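OxsB protein (Bacillus megaterium, PDB 5UL4) catalyses the oxidative ring contraction of dAMP to an oxetane aldehyde in oxetanocin A biosynthesis, using cobalamin, S-adenosylmethionine and a [4Fe-4S] cluster. Local coordinates at residues 308-313 against 360-365; 393-398 against 427-432; 431-436 against 467-472; 458-463 against 495-500. All blocks are in the same frame, centred on the assembly; numbering follows the deposited sequence. Where two conformers were deposited one is given.

Interaction 1 of 4, residues 308-313 against 360-365; sequences ETSRGC and MADEEF. With SF4 (iron/sulfur cluster), chain B; SAM (S-adenosylmethionine), chain D.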
# COMPACT_ATOMS: atom_id res chain seq x y z
N GLU A 308 1.92 -7.97 3.80
CA GLU A 308 0.49 -8.05 3.55
C GLU A 308 0.00 -9.29 4.30
O GLU A 308 0.42 -10.41 3.97
CB GLU A 308 0.19 -8.14 2.06
CG GLU A 308 -1.32 -7.93 1.76
CD GLU A 308 -1.69 -7.99 0.27
OE1 GLU A 308 -1.10 -8.78 -0.48
OE2 GLU A 308 -2.61 -7.23 -0.14
N THR A 309 -0.84 -9.12 5.33
CA THR A 309 -1.27 -10.27 6.13
C THR A 309 -2.64 -10.80 5.69
O THR A 309 -3.14 -11.75 6.30
CB THR A 309 -1.30 -9.94 7.65
OG1 THR A 309 -2.32 -8.94 7.93
CG2 THR A 309 0.05 -9.41 8.13
N SER A 310 -3.24 -10.17 4.69
CA SER A 310 -4.54 -10.56 4.15
C SER A 310 -4.70 -9.88 2.80
O SER A 310 -4.08 -8.84 2.54
CB SER A 310 -5.71 -10.19 5.10
OG SER A 310 -5.90 -8.78 5.18
N ARG A 311 -5.50 -10.50 1.94
CA ARG A 311 -5.81 -9.98 0.62
C ARG A 311 -7.32 -9.80 0.51
O ARG A 311 -8.10 -10.63 0.99
CB ARG A 311 -5.31 -10.92 -0.46
CG ARG A 311 -3.77 -11.03 -0.46
CD ARG A 311 -3.27 -11.66 -1.75
NE ARG A 311 -1.82 -11.59 -1.84
CZ ARG A 311 -1.08 -12.30 -2.69
NH1 ARG A 311 -1.67 -13.14 -3.53
NH2 ARG A 311 0.24 -12.16 -2.70
N GLY A 312 -7.72 -8.73 -0.15
CA GLY A 312 -9.13 -8.49 -0.43
C GLY A 312 -9.84 -7.70 0.65
O GLY A 312 -9.25 -7.23 1.63
N CYS A 313 -11.15 -7.51 0.45
CA CYS A 313 -11.98 -6.76 1.36
C CYS A 313 -13.28 -7.53 1.50
O CYS A 313 -13.93 -7.81 0.49
CB CYS A 313 -12.24 -5.34 0.84
SG CYS A 313 -13.25 -4.36 2.02
N MET A 360 1.72 -2.39 7.34
CA MET A 360 0.84 -3.44 6.79
C MET A 360 0.16 -2.93 5.54
O MET A 360 -0.46 -1.86 5.54
CB MET A 360 -0.22 -3.89 7.80
CG MET A 360 0.31 -4.34 9.13
SD MET A 360 1.36 -5.82 8.98
CE MET A 360 1.50 -6.23 10.72
N ALA A 361 0.30 -3.69 4.45
CA ALA A 361 -0.28 -3.30 3.18
C ALA A 361 -1.77 -3.64 3.05
O ALA A 361 -2.39 -3.22 2.06
CB ALA A 361 0.48 -3.96 2.03
N ASP A 362 -2.33 -4.38 4.01
CA ASP A 362 -3.71 -4.90 3.91
C ASP A 362 -4.71 -3.80 3.56
O ASP A 362 -4.72 -2.74 4.19
CB ASP A 362 -4.14 -5.54 5.23
CG ASP A 362 -3.18 -6.62 5.72
OD1 ASP A 362 -1.93 -6.47 5.56
OD2 ASP A 362 -3.70 -7.58 6.29
N GLU A 363 -5.57 -4.07 2.59
CA GLU A 363 -6.75 -3.21 2.41
C GLU A 363 -7.61 -3.19 3.67
O GLU A 363 -8.16 -2.15 4.04
CB GLU A 363 -7.58 -3.69 1.22
CG GLU A 363 -6.93 -3.43 -0.13
CD GLU A 363 -7.87 -3.80 -1.25
OE1 GLU A 363 -8.24 -4.99 -1.33
OE2 GLU A 363 -8.30 -2.88 -1.98
N GLU A 364 -7.77 -4.34 4.32
CA GLU A 364 -8.57 -4.44 5.54
C GLU A 364 -7.85 -5.40 6.46
O GLU A 364 -7.83 -6.61 6.22
CB GLU A 364 -10.00 -4.90 5.23
CG GLU A 364 -10.88 -5.28 6.43
CD GLU A 364 -10.97 -4.24 7.55
OE1 GLU A 364 -11.20 -3.02 7.30
OE2 GLU A 364 -10.82 -4.67 8.71
N PHE A 365 -7.25 -4.86 7.51
CA PHE A 365 -6.38 -5.65 8.39
C PHE A 365 -7.18 -6.61 9.27
O PHE A 365 -6.75 -7.74 9.51
CB PHE A 365 -5.51 -4.73 9.25
CG PHE A 365 -4.53 -5.45 10.15
CD1 PHE A 365 -3.42 -6.11 9.62
CD2 PHE A 365 -4.68 -5.41 11.53
CE1 PHE A 365 -2.51 -6.74 10.46
CE2 PHE A 365 -3.76 -6.04 12.38
CZ PHE A 365 -2.70 -6.72 11.84
FE1 SF4 B . -11.74 0.02 2.11
FE2 SF4 B . -14.29 0.23 1.14
FE3 SF4 B . -12.34 -0.42 -0.60
FE4 SF4 B . -13.13 -2.24 1.27
S1 SF4 B . -14.40 -1.41 -0.45
S2 SF4 B . -10.97 -1.69 0.71
S3 SF4 B . -13.65 -0.88 3.02
S4 SF4 B . -12.55 1.54 0.58
N SAM D . -9.60 0.41 1.75
CA SAM D . -8.79 1.17 2.70
C SAM D . -9.68 1.35 3.90
O SAM D . -10.77 0.78 3.93
OXT SAM D . -9.36 2.01 4.88
CB SAM D . -8.31 2.51 2.11
CG SAM D . -6.84 2.90 2.26
SD SAM D . -6.31 4.16 1.05
CE SAM D . -5.55 5.50 2.00
C5' SAM D . -7.91 4.85 0.57
C4' SAM D . -8.19 6.28 1.00
O4' SAM D . -7.88 7.16 -0.06
C3' SAM D . -9.67 6.44 1.28
O3' SAM D . -9.92 6.47 2.66
C2' SAM D . -10.07 7.74 0.63
O2' SAM D . -10.10 8.78 1.57
C1' SAM D . -8.96 8.01 -0.37
N9 SAM D . -9.50 7.66 -1.69
C8 SAM D . -9.65 6.40 -2.21
N7 SAM D . -10.19 6.50 -3.45
C5 SAM D . -10.39 7.81 -3.71
C6 SAM D . -10.91 8.47 -4.81
N6 SAM D . -11.31 7.77 -5.86
N1 SAM D . -11.01 9.84 -4.79
C2 SAM D . -10.58 10.57 -3.70
N3 SAM D . -10.07 9.91 -2.61
C4 SAM D . -9.97 8.55 -2.62
O HOH W 1 -4.89 -6.47 1.08
O HOH W 2 -4.85 -9.61 8.78
O HOH W 3 -6.82 -6.98 3.19
O HOH W 4 -6.27 -6.57 -1.20

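Interaction 2 of 4, residues 393-398 against 427-432; sequences KFDFAA and GADRIF. With SAM (S-adenosylmethionine), chain D; EDO (1,2-ethanediol), chain R.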
# COMPACT_ATOMS: atom_id res chain seq x y z
N LYS A 393 6.65 -1.50 16.17
CA LYS A 393 5.55 -0.61 15.84
C LYS A 393 4.97 -1.06 14.50
O LYS A 393 5.71 -1.55 13.64
CB LYS A 393 6.01 0.83 15.76
CG LYS A 393 6.44 1.47 17.11
CD LYS A 393 5.39 1.17 18.19
CE LYS A 393 5.23 2.28 19.24
NZ LYS A 393 3.98 2.03 20.09
N PHE A 394 3.66 -0.93 14.32
CA PHE A 394 3.12 -1.29 13.01
C PHE A 394 1.90 -0.43 12.70
O PHE A 394 1.17 -0.02 13.60
CB PHE A 394 2.80 -2.79 12.90
CG PHE A 394 1.73 -3.30 13.83
CD1 PHE A 394 2.02 -3.62 15.14
CD2 PHE A 394 0.44 -3.52 13.36
CE1 PHE A 394 1.04 -4.11 16.00
CE2 PHE A 394 -0.55 -4.03 14.21
CZ PHE A 394 -0.26 -4.33 15.52
N ASP A 395 1.75 -0.12 11.42
CA ASP A 395 0.64 0.69 10.90
C ASP A 395 -0.28 -0.19 10.07
O ASP A 395 0.19 -1.12 9.41
CB ASP A 395 1.17 1.82 10.00
CG ASP A 395 2.03 2.86 10.74
OD1 ASP A 395 2.27 2.76 11.95
OD2 ASP A 395 2.43 3.82 10.06
N PHE A 396 -1.58 0.11 10.07
CA PHE A 396 -2.51 -0.61 9.19
C PHE A 396 -3.76 0.23 8.98
O PHE A 396 -3.94 1.26 9.62
CB PHE A 396 -2.88 -1.98 9.74
CG PHE A 396 -3.60 -1.97 11.07
CD1 PHE A 396 -5.00 -1.87 11.14
CD2 PHE A 396 -2.90 -2.19 12.25
CE1 PHE A 396 -5.64 -1.92 12.38
CE2 PHE A 396 -3.54 -2.24 13.48
CZ PHE A 396 -4.91 -2.10 13.54
N ALA A 397 -4.62 -0.24 8.07
CA ALA A 397 -5.87 0.43 7.71
C ALA A 397 -7.06 -0.41 8.15
O ALA A 397 -6.99 -1.64 8.18
CB ALA A 397 -5.97 0.68 6.20
N ALA A 398 -8.16 0.27 8.48
CA ALA A 398 -9.40 -0.39 8.90
C ALA A 398 -10.58 0.53 8.69
O ALA A 398 -10.46 1.76 8.80
CB ALA A 398 -9.37 -0.78 10.38
N GLY A 427 1.91 -2.74 19.60
CA GLY A 427 2.65 -1.80 18.78
C GLY A 427 1.91 -1.06 17.68
O GLY A 427 2.56 -0.35 16.90
N ALA A 428 0.59 -1.21 17.58
CA ALA A 428 -0.18 -0.44 16.61
C ALA A 428 0.14 1.04 16.78
O ALA A 428 0.01 1.58 17.87
CB ALA A 428 -1.69 -0.69 16.77
N ASP A 429 0.58 1.69 15.69
CA ASP A 429 1.16 3.01 15.80
C ASP A 429 0.25 4.02 15.09
O ASP A 429 -0.60 4.65 15.75
CB ASP A 429 2.57 3.03 15.21
CG ASP A 429 3.24 4.42 15.36
OD1 ASP A 429 2.88 5.14 16.30
OD2 ASP A 429 4.05 4.79 14.51
N ARG A 430 0.40 4.23 13.79
CA ARG A 430 -0.47 5.14 13.07
C ARG A 430 -1.44 4.31 12.25
O ARG A 430 -1.03 3.60 11.33
CB ARG A 430 0.27 6.09 12.15
CG ARG A 430 -0.70 7.15 11.62
CD ARG A 430 -0.07 8.53 11.48
NE ARG A 430 0.49 9.06 12.73
CZ ARG A 430 -0.10 9.98 13.50
NH1 ARG A 430 -1.28 10.47 13.16
NH2 ARG A 430 0.50 10.41 14.60
N ILE A 431 -2.72 4.43 12.57
CA ILE A 431 -3.76 3.63 11.93
C ILE A 431 -4.60 4.56 11.05
O ILE A 431 -4.90 5.70 11.43
CB ILE A 431 -4.61 2.88 12.99
CG1 ILE A 431 -4.00 1.52 13.33
CG2 ILE A 431 -6.02 2.58 12.47
CD1 ILE A 431 -2.50 1.54 13.64
N PHE A 432 -4.92 4.08 9.85
CA PHE A 432 -5.69 4.82 8.87
C PHE A 432 -7.12 4.29 8.91
O PHE A 432 -7.33 3.09 8.74
CB PHE A 432 -5.13 4.64 7.45
CG PHE A 432 -5.95 5.32 6.40
CD1 PHE A 432 -7.08 4.69 5.83
CD2 PHE A 432 -5.62 6.60 5.98
CE1 PHE A 432 -7.85 5.35 4.89
CE2 PHE A 432 -6.39 7.28 5.04
CZ PHE A 432 -7.52 6.64 4.50
N SAM D . -9.60 0.41 1.75
CA SAM D . -8.79 1.17 2.70
C SAM D . -9.68 1.35 3.90
O SAM D . -10.77 0.78 3.93
OXT SAM D . -9.36 2.01 4.88
CB SAM D . -8.31 2.51 2.11
CG SAM D . -6.84 2.90 2.26
SD SAM D . -6.31 4.16 1.05
CE SAM D . -5.55 5.50 2.00
C5' SAM D . -7.91 4.85 0.57
C4' SAM D . -8.19 6.28 1.00
O4' SAM D . -7.88 7.16 -0.06
C3' SAM D . -9.67 6.44 1.28
O3' SAM D . -9.92 6.47 2.66
C2' SAM D . -10.07 7.74 0.63
O2' SAM D . -10.10 8.78 1.57
C1' SAM D . -8.96 8.01 -0.37
N9 SAM D . -9.50 7.66 -1.69
C8 SAM D . -9.65 6.40 -2.21
N7 SAM D . -10.19 6.50 -3.45
C5 SAM D . -10.39 7.81 -3.71
C6 SAM D . -10.91 8.47 -4.81
N6 SAM D . -11.31 7.77 -5.86
N1 SAM D . -11.01 9.84 -4.79
C2 SAM D . -10.58 10.57 -3.70
N3 SAM D . -10.07 9.91 -2.61
C4 SAM D . -9.97 8.55 -2.62
C1 EDO R . 1.94 -0.28 24.81
O1 EDO R . 1.36 0.97 24.45
C2 EDO R . 3.37 -0.34 24.27
O2 EDO R . 3.35 0.02 22.88
O HOH W 5 0.96 1.06 20.31
O HOH W 6 3.51 5.16 18.90
O HOH W 7 3.80 5.63 11.73

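Interaction 3 of 4, residues 431-436 against 467-472; sequences IFIGVE and INLRIG. With SAM (S-adenosylmethionine), chain D; EDO (1,2-ethanediol), chain K; EDO (1,2-ethanediol), chain J.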
# COMPACT_ATOMS: atom_id res chain seq x y z
N ILE A 431 -2.72 4.43 12.57
CA ILE A 431 -3.76 3.63 11.93
C ILE A 431 -4.60 4.56 11.05
O ILE A 431 -4.90 5.70 11.43
CB ILE A 431 -4.61 2.88 12.99
CG1 ILE A 431 -4.00 1.52 13.33
CG2 ILE A 431 -6.02 2.58 12.47
CD1 ILE A 431 -2.50 1.54 13.64
N PHE A 432 -4.92 4.08 9.85
CA PHE A 432 -5.69 4.82 8.87
C PHE A 432 -7.12 4.29 8.91
O PHE A 432 -7.33 3.09 8.74
CB PHE A 432 -5.13 4.64 7.45
CG PHE A 432 -5.95 5.32 6.40
CD1 PHE A 432 -7.08 4.69 5.83
CD2 PHE A 432 -5.62 6.60 5.98
CE1 PHE A 432 -7.85 5.35 4.89
CE2 PHE A 432 -6.39 7.28 5.04
CZ PHE A 432 -7.52 6.64 4.50
N ILE A 433 -8.09 5.17 9.10
CA ILE A 433 -9.50 4.78 9.09
C ILE A 433 -10.19 5.54 7.97
O ILE A 433 -10.13 6.77 7.92
CB ILE A 433 -10.19 5.05 10.44
CG1 ILE A 433 -9.61 4.13 11.51
CG2 ILE A 433 -11.71 4.82 10.31
CD1 ILE A 433 -10.30 4.24 12.85
N GLY A 434 -10.83 4.80 7.08
CA GLY A 434 -11.55 5.40 5.96
C GLY A 434 -12.88 6.03 6.32
O GLY A 434 -13.93 5.55 5.91
N VAL A 435 -12.84 7.13 7.09
CA VAL A 435 -14.06 7.83 7.48
C VAL A 435 -14.82 8.32 6.24
O VAL A 435 -16.03 8.10 6.10
CB VAL A 435 -13.71 8.98 8.43
CG1 VAL A 435 -14.86 9.94 8.61
CG2 VAL A 435 -13.30 8.42 9.77
N GLU A 436 -14.10 9.01 5.34
CA GLU A 436 -14.51 9.54 4.03
C GLU A 436 -15.46 10.72 4.09
O GLU A 436 -15.38 11.62 3.23
CB GLU A 436 -15.15 8.48 3.13
CG GLU A 436 -14.57 7.12 3.17
CD GLU A 436 -13.10 7.01 2.74
OE1 GLU A 436 -12.38 8.02 2.57
OE2 GLU A 436 -12.68 5.85 2.57
N ILE A 467 -3.60 4.91 20.21
CA ILE A 467 -3.20 4.69 18.84
C ILE A 467 -3.33 6.02 18.14
O ILE A 467 -4.26 6.79 18.40
CB ILE A 467 -4.09 3.61 18.18
CG1 ILE A 467 -3.80 2.25 18.83
CG2 ILE A 467 -3.86 3.58 16.69
CD1 ILE A 467 -4.86 1.15 18.55
N ASN A 468 -2.37 6.34 17.29
CA ASN A 468 -2.45 7.55 16.52
C ASN A 468 -3.29 7.28 15.27
O ASN A 468 -3.36 6.14 14.78
CB ASN A 468 -1.05 8.07 16.19
CG ASN A 468 -0.35 8.65 17.42
OD1 ASN A 468 -1.00 8.97 18.43
ND2 ASN A 468 0.96 8.81 17.34
N LEU A 469 -3.98 8.30 14.83
CA LEU A 469 -4.96 8.18 13.77
C LEU A 469 -4.67 9.09 12.59
O LEU A 469 -4.15 10.21 12.74
CB LEU A 469 -6.38 8.55 14.26
CG LEU A 469 -7.00 7.55 15.17
CD1 LEU A 469 -8.20 8.21 15.83
CD2 LEU A 469 -7.42 6.39 14.26
N ARG A 470 -5.02 8.58 11.42
CA ARG A 470 -5.12 9.30 10.16
C ARG A 470 -6.48 8.91 9.60
O ARG A 470 -6.92 7.78 9.81
CB ARG A 470 -3.97 8.88 9.25
CG ARG A 470 -3.99 9.37 7.83
CD ARG A 470 -2.58 9.25 7.25
NE ARG A 470 -2.40 8.09 6.38
CZ ARG A 470 -1.93 6.91 6.78
NH1 ARG A 470 -1.58 6.72 8.04
NH2 ARG A 470 -1.80 5.93 5.90
N ILE A 471 -7.20 9.83 8.95
CA ILE A 471 -8.49 9.47 8.33
C ILE A 471 -8.51 9.93 6.88
O ILE A 471 -8.02 11.01 6.54
CB ILE A 471 -9.72 10.02 9.09
CG1 ILE A 471 -9.78 11.55 9.07
CG2 ILE A 471 -9.76 9.46 10.52
CD1 ILE A 471 -11.14 12.15 9.53
N GLY A 472 -9.08 9.10 6.01
CA GLY A 472 -9.38 9.56 4.67
C GLY A 472 -10.66 10.39 4.73
O GLY A 472 -11.58 10.10 5.50
N SAM D . -9.60 0.41 1.75
CA SAM D . -8.79 1.17 2.70
C SAM D . -9.68 1.35 3.90
O SAM D . -10.77 0.78 3.93
OXT SAM D . -9.36 2.01 4.88
CB SAM D . -8.31 2.51 2.11
CG SAM D . -6.84 2.90 2.26
SD SAM D . -6.31 4.16 1.05
CE SAM D . -5.55 5.50 2.00
C5' SAM D . -7.91 4.85 0.57
C4' SAM D . -8.19 6.28 1.00
O4' SAM D . -7.88 7.16 -0.06
C3' SAM D . -9.67 6.44 1.28
O3' SAM D . -9.92 6.47 2.66
C2' SAM D . -10.07 7.74 0.63
O2' SAM D . -10.10 8.78 1.57
C1' SAM D . -8.96 8.01 -0.37
N9 SAM D . -9.50 7.66 -1.69
C8 SAM D . -9.65 6.40 -2.21
N7 SAM D . -10.19 6.50 -3.45
C5 SAM D . -10.39 7.81 -3.71
C6 SAM D . -10.91 8.47 -4.81
N6 SAM D . -11.31 7.77 -5.86
N1 SAM D . -11.01 9.84 -4.79
C2 SAM D . -10.58 10.57 -3.70
N3 SAM D . -10.07 9.91 -2.61
C4 SAM D . -9.97 8.55 -2.62
C1 EDO K . -5.82 11.55 17.53
O1 EDO K . -5.64 12.36 18.71
C2 EDO K . -4.74 10.48 17.39
O2 EDO K . -3.86 10.80 16.30
C1 EDO J . -2.52 13.61 9.38
O1 EDO J . -1.63 13.04 8.40
C2 EDO J . -2.06 13.18 10.77
O2 EDO J . -2.50 11.84 10.98

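Interaction 4 of 4, residues 458-463 against 495-500; sequences ALRLVS and RTDALM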
# COMPACT_ATOMS: atom_id res chain seq x y z
N ALA A 458 -16.02 5.76 16.58
CA ALA A 458 -14.86 4.97 16.22
C ALA A 458 -13.58 5.73 16.54
O ALA A 458 -12.62 5.16 17.07
CB ALA A 458 -14.89 4.59 14.73
N LEU A 459 -13.54 7.02 16.20
CA LEU A 459 -12.34 7.83 16.45
C LEU A 459 -12.08 7.96 17.95
O LEU A 459 -10.92 7.92 18.38
CB LEU A 459 -12.49 9.21 15.81
CG LEU A 459 -12.62 9.24 14.28
CD1 LEU A 459 -12.69 10.71 13.76
CD2 LEU A 459 -11.51 8.41 13.61
N ARG A 460 -13.14 8.11 18.75
CA ARG A 460 -13.00 8.17 20.21
C ARG A 460 -12.35 6.91 20.76
O ARG A 460 -11.44 6.97 21.59
CB ARG A 460 -14.37 8.34 20.88
CG ARG A 460 -14.91 9.72 21.02
CD ARG A 460 -16.22 9.69 21.85
NE ARG A 460 -17.05 10.85 21.56
CZ ARG A 460 -18.36 10.89 21.70
NH1 ARG A 460 -19.02 9.82 22.14
NH2 ARG A 460 -19.02 12.01 21.42
N LEU A 461 -12.86 5.74 20.35
CA LEU A 461 -12.38 4.47 20.88
C LEU A 461 -10.93 4.22 20.50
O LEU A 461 -10.12 3.84 21.35
CB LEU A 461 -13.27 3.32 20.39
CG LEU A 461 -14.71 3.45 20.88
CD1 LEU A 461 -15.68 2.62 20.02
CD2 LEU A 461 -14.76 2.97 22.34
N VAL A 462 -10.58 4.43 19.23
CA VAL A 462 -9.21 4.16 18.83
C VAL A 462 -8.25 5.17 19.47
O VAL A 462 -7.18 4.79 19.96
CB VAL A 462 -9.06 4.15 17.29
CG1 VAL A 462 -7.57 3.99 16.91
CG2 VAL A 462 -9.87 2.98 16.69
N SER A 463 -8.62 6.45 19.48
CA SER A 463 -7.70 7.44 20.04
C SER A 463 -7.53 7.23 21.54
O SER A 463 -6.41 7.35 22.06
CB SER A 463 -8.19 8.86 19.74
OG SER A 463 -9.46 9.10 20.30
N ARG A 495 -15.73 19.03 15.01
CA ARG A 495 -16.08 18.45 16.31
C ARG A 495 -14.83 18.21 17.14
O ARG A 495 -13.82 17.72 16.64
CB ARG A 495 -16.86 17.16 16.13
CG ARG A 495 -18.25 17.45 15.57
CD ARG A 495 -19.14 16.25 15.55
NE ARG A 495 -19.31 15.64 16.86
CZ ARG A 495 -20.24 14.72 17.12
NH1 ARG A 495 -21.07 14.34 16.17
NH2 ARG A 495 -20.33 14.19 18.32
N THR A 496 -14.89 18.59 18.42
CA THR A 496 -13.78 18.43 19.34
C THR A 496 -14.07 17.36 20.38
O THR A 496 -13.26 17.17 21.30
CB THR A 496 -13.43 19.76 20.02
OG1 THR A 496 -14.60 20.33 20.63
CG2 THR A 496 -12.88 20.73 18.99
N ASP A 497 -15.18 16.65 20.24
CA ASP A 497 -15.52 15.56 21.15
C ASP A 497 -15.20 14.19 20.57
O ASP A 497 -15.73 13.19 21.04
CB ASP A 497 -16.99 15.64 21.56
CG ASP A 497 -17.94 15.46 20.38
OD1 ASP A 497 -17.58 15.81 19.24
OD2 ASP A 497 -19.08 14.99 20.61
N ALA A 498 -14.33 14.13 19.57
CA ALA A 498 -13.97 12.86 18.94
C ALA A 498 -12.60 12.36 19.34
O ALA A 498 -12.43 11.18 19.67
CB ALA A 498 -14.06 12.99 17.41
N LEU A 499 -11.59 13.21 19.33
CA LEU A 499 -10.22 12.75 19.57
C LEU A 499 -9.92 12.77 21.06
O LEU A 499 -9.97 13.82 21.69
CB LEU A 499 -9.23 13.62 18.79
CG LEU A 499 -9.49 13.69 17.29
CD1 LEU A 499 -8.41 14.54 16.63
CD2 LEU A 499 -9.49 12.27 16.71
N MET A 500 -9.58 11.60 21.61
CA MET A 500 -9.29 11.44 23.02
C MET A 500 -7.79 11.31 23.25
O MET A 500 -7.06 10.77 22.42
CB MET A 500 -9.97 10.18 23.59
CG MET A 500 -11.47 10.16 23.47
SD MET A 500 -12.29 11.43 24.47
CE MET A 500 -12.77 12.55 23.20

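Interaction 1 of 4, residues 308-313 against 360-365
Asp362 meets Thr309 with its carboxylate, the two side chains crossing at about a right angle. The backbone N of Thr309 donates to Asp362 OD1 at 2.9 Å, a nearly straight bond (167°) on the syn side but tilted 30° out of the carboxylate plane. The hydroxyl OG1 of Thr309 donates to Asp362 OD2 at 2.5 Å, also syn but less tilted, and Ser310 OG gives OD2 a second bond of 2.7 Å from above the carboxylate plane. Three donors thus fix the rotation of a buried carboxylate and probably stabilise its negative charge; aspartate suits the place because its two oxygens can accept all three from adjacent residues. With chi1 65°, Thr309 keeps OG1 beside its own backbone, turned to the acid, while CG2 reaches the sulfur SD of Met360. The same OG1 lies against Phe365 CE1 and accepts a hydrogen bond from a water that also donates to Phe365 O.

Further along, Glu363 OE1 accepts from a water that takes the N-H of Gly312. Glycine suits that position because its backbone angles would press a CB against the preceding carbonyl. Cys313 SG binds one iron of the cluster; Cys318, Cys321 and S-adenosylmethionine, through its N and O on another iron, complete the site. Glu308 OE2, Ala361 O and Glu363 OE2 all hydrogen-bond cobalamin, and Glu363 OE1 forms a salt bridge with Arg323.

The 308-313 segment ends strand 305-311 and enters the cluster loop, whereas 360-365 leaves strand 357-360. Helix 138-149 touches Glu308 and Ala361, helix 335-351 covers Thr309 and Met360, and strand 393-398 follows beyond Met360.

Interaction 2 of 4, residues 393-398 against 427-432
Phe396 and Ile431 meet as a CH-pi pair: CG1 of the isoleucine stands 3.7 Å from the centroid of the Phe396 ring, nearly on its normal. A chi1 of 62° sets the ring between its own backbone N and carbonyl carbon and turns a face to the neighbouring strand. Ala428 CB fits between the rings of Phe394 and Phe396, 4.1 Å from Phe394 CZ, a gap suited to a methyl group. Phe394 also turns one face to Ala428 CA, beside Gly427, whose positive phi closes helix 410-425 in a Schellman motif and favours glycine.

Backbone bonds hold these groups in parallel register. Phe394 N donates to Gly427 O, and Asp429 N returns a bond to Phe394 O. At the other end Phe432 N gives to Phe396 O, and Ala398 N to Phe432 O at 3.0 Å.

Between these pairs the chain turns a corner at Arg430, and a side chain replaces the regular bonding: Arg430 N donates to Asp395 OD1 at 3.0 Å, well above the carboxylate plane. His357 NE2 is a second partner of OD1. Asp429 lies side by side with Asp395, OD2 to OD1 3.7 Å, and a water donating to Asp395 OD2 and Asp429 OD2 probably eases their repulsion.

Phe432, on the same face as Ala397, lays its ring under the methyl CE of S-adenosylmethionine, 3.4 Å from CZ. Parallel neighbours joined through helix 410-425 make a beta-alpha-beta crossover, the repeating unit of the partial TIM barrel of radical SAM enzymes, with the cofactor at the C-terminal strand ends.

Interaction 3 of 4, residues 431-436 against 467-472
Phe432 and Arg470 meet across the two strands, in one of the arginine's two conformers with the planes of ring and guanidinium 55° apart: Phe432 CD2 lies over one guanidinium face, 3.6 Å from Arg470 NE, itself at the ring edge.

The apolar face holds Ile431, Ile433, Leu469 and Ile471, with Ile433 CD1 on Leu469 CD2 in one isoleucine conformer; Ile467 CG2 meets Ile431 CB at one end and Val435 CG2 touches Ile471 CG2 at the other. Branched side chains suit this face, which helix 452-464 covers. The strands are parallel neighbours in the partial TIM barrel, crossing at -33°, and the connection between them runs through helices 440-445 and 452-464.

Backbone bonds alternate from Ile431 N to Asn468 O through Gly472 N to Ile433 O. The last carbonyl also takes Val435 N from its opposite face, around an inverse gamma turn centred on Gly434. Glu436 N then donates to Gly472 O at 2.8 Å.

Beyond the turn, Glu436 binds the ribose: O2' of S-adenosylmethionine donates to OE1 at 2.6 Å and O3' to OE2 at 2.8 Å, while Lys448 forms a salt bridge with OE2. Gly472 must be bare here, since a CB would collide with Phe432 and ribose O3'.

Interaction 4 of 4, residues 458-463 against 495-500
This is a helix-to-loop contact of mixed polar and apolar character: helix 452-464 meets the irregular chain after helix 484-493, some 25 Å (centre to centre) from the middle of the protein. Arg460 buries the largest share. Extended from CG to NE, its side chain crosses that of Asp497 obliquely, guanidinium and carboxylate planes 67° apart, and holds it with two nitrogens. NE donates to the backbone Asp497 O at 2.7 Å, a straight bond in the guanidinium plane, and NH2 makes a salt bridge of 3.1 Å to Asp497 OD2, meeting it from above the carboxylate plane.

Arg495 takes the same carboxylate differently. Its NE and NH2 grip Asp497 side-on, OD1 and OD2 each accepting through its syn lone pair, with NH2 2.7 Å from Asp497 OD2. OD2 therefore serves two guanidinium groups, and the shared negative charge probably offsets the closeness of the two arginine NH2 atoms. Arg460 NH1 continues to Leu517 O and Arg495 NH1 to Glu453.

One turn later Ser463 OG, set back over the helix by chi1 61°, donates to Leu459 O at 2.7 Å and accepts Met500 N at 2.8 Å, one short hydroxyl thus serving helix and loop. Met500 bends its chain to bring CE to 4.2 Å from Arg460 CG, and Leu459 CB touches Ala498 CB and Leu499 CD2.

A salt-bridge network of Arg460, Arg495 and Asp497 is thus this protein's way of holding the loop; helix 452-464, packing on strand 468-473 through Leu459, Val462 and Ser463, belongs to the outer helix layer of the partial TIM barrel.

In the fold
Interactions 2 and 3 pair neighbouring parallel strands of the partial TIM barrel; interaction 1 lies at the C-terminal ends of two others, and all three touch S-adenosylmethionine. Interaction 4 lies in the helix layer outside them. Interactions 2 and 3 share strand 431-436, with Ile431 and Phe432 serving both, while a probable hydrogen bond from Met360 N to Asp395 O joins interaction 1 to interaction 2. Interaction 4 meets interaction 3 through Leu459 and Val462 packing on Ile467, Leu469 and Ile471. All four are largely buried, yet interaction 2 has a more open end at Lys393. Their chemistry differs accordingly: carboxylate and water bonding beside the cofactors in 1, strand pairing with aromatic or aliphatic packing in 2 and 3, and guanidinium salt bridges in 4.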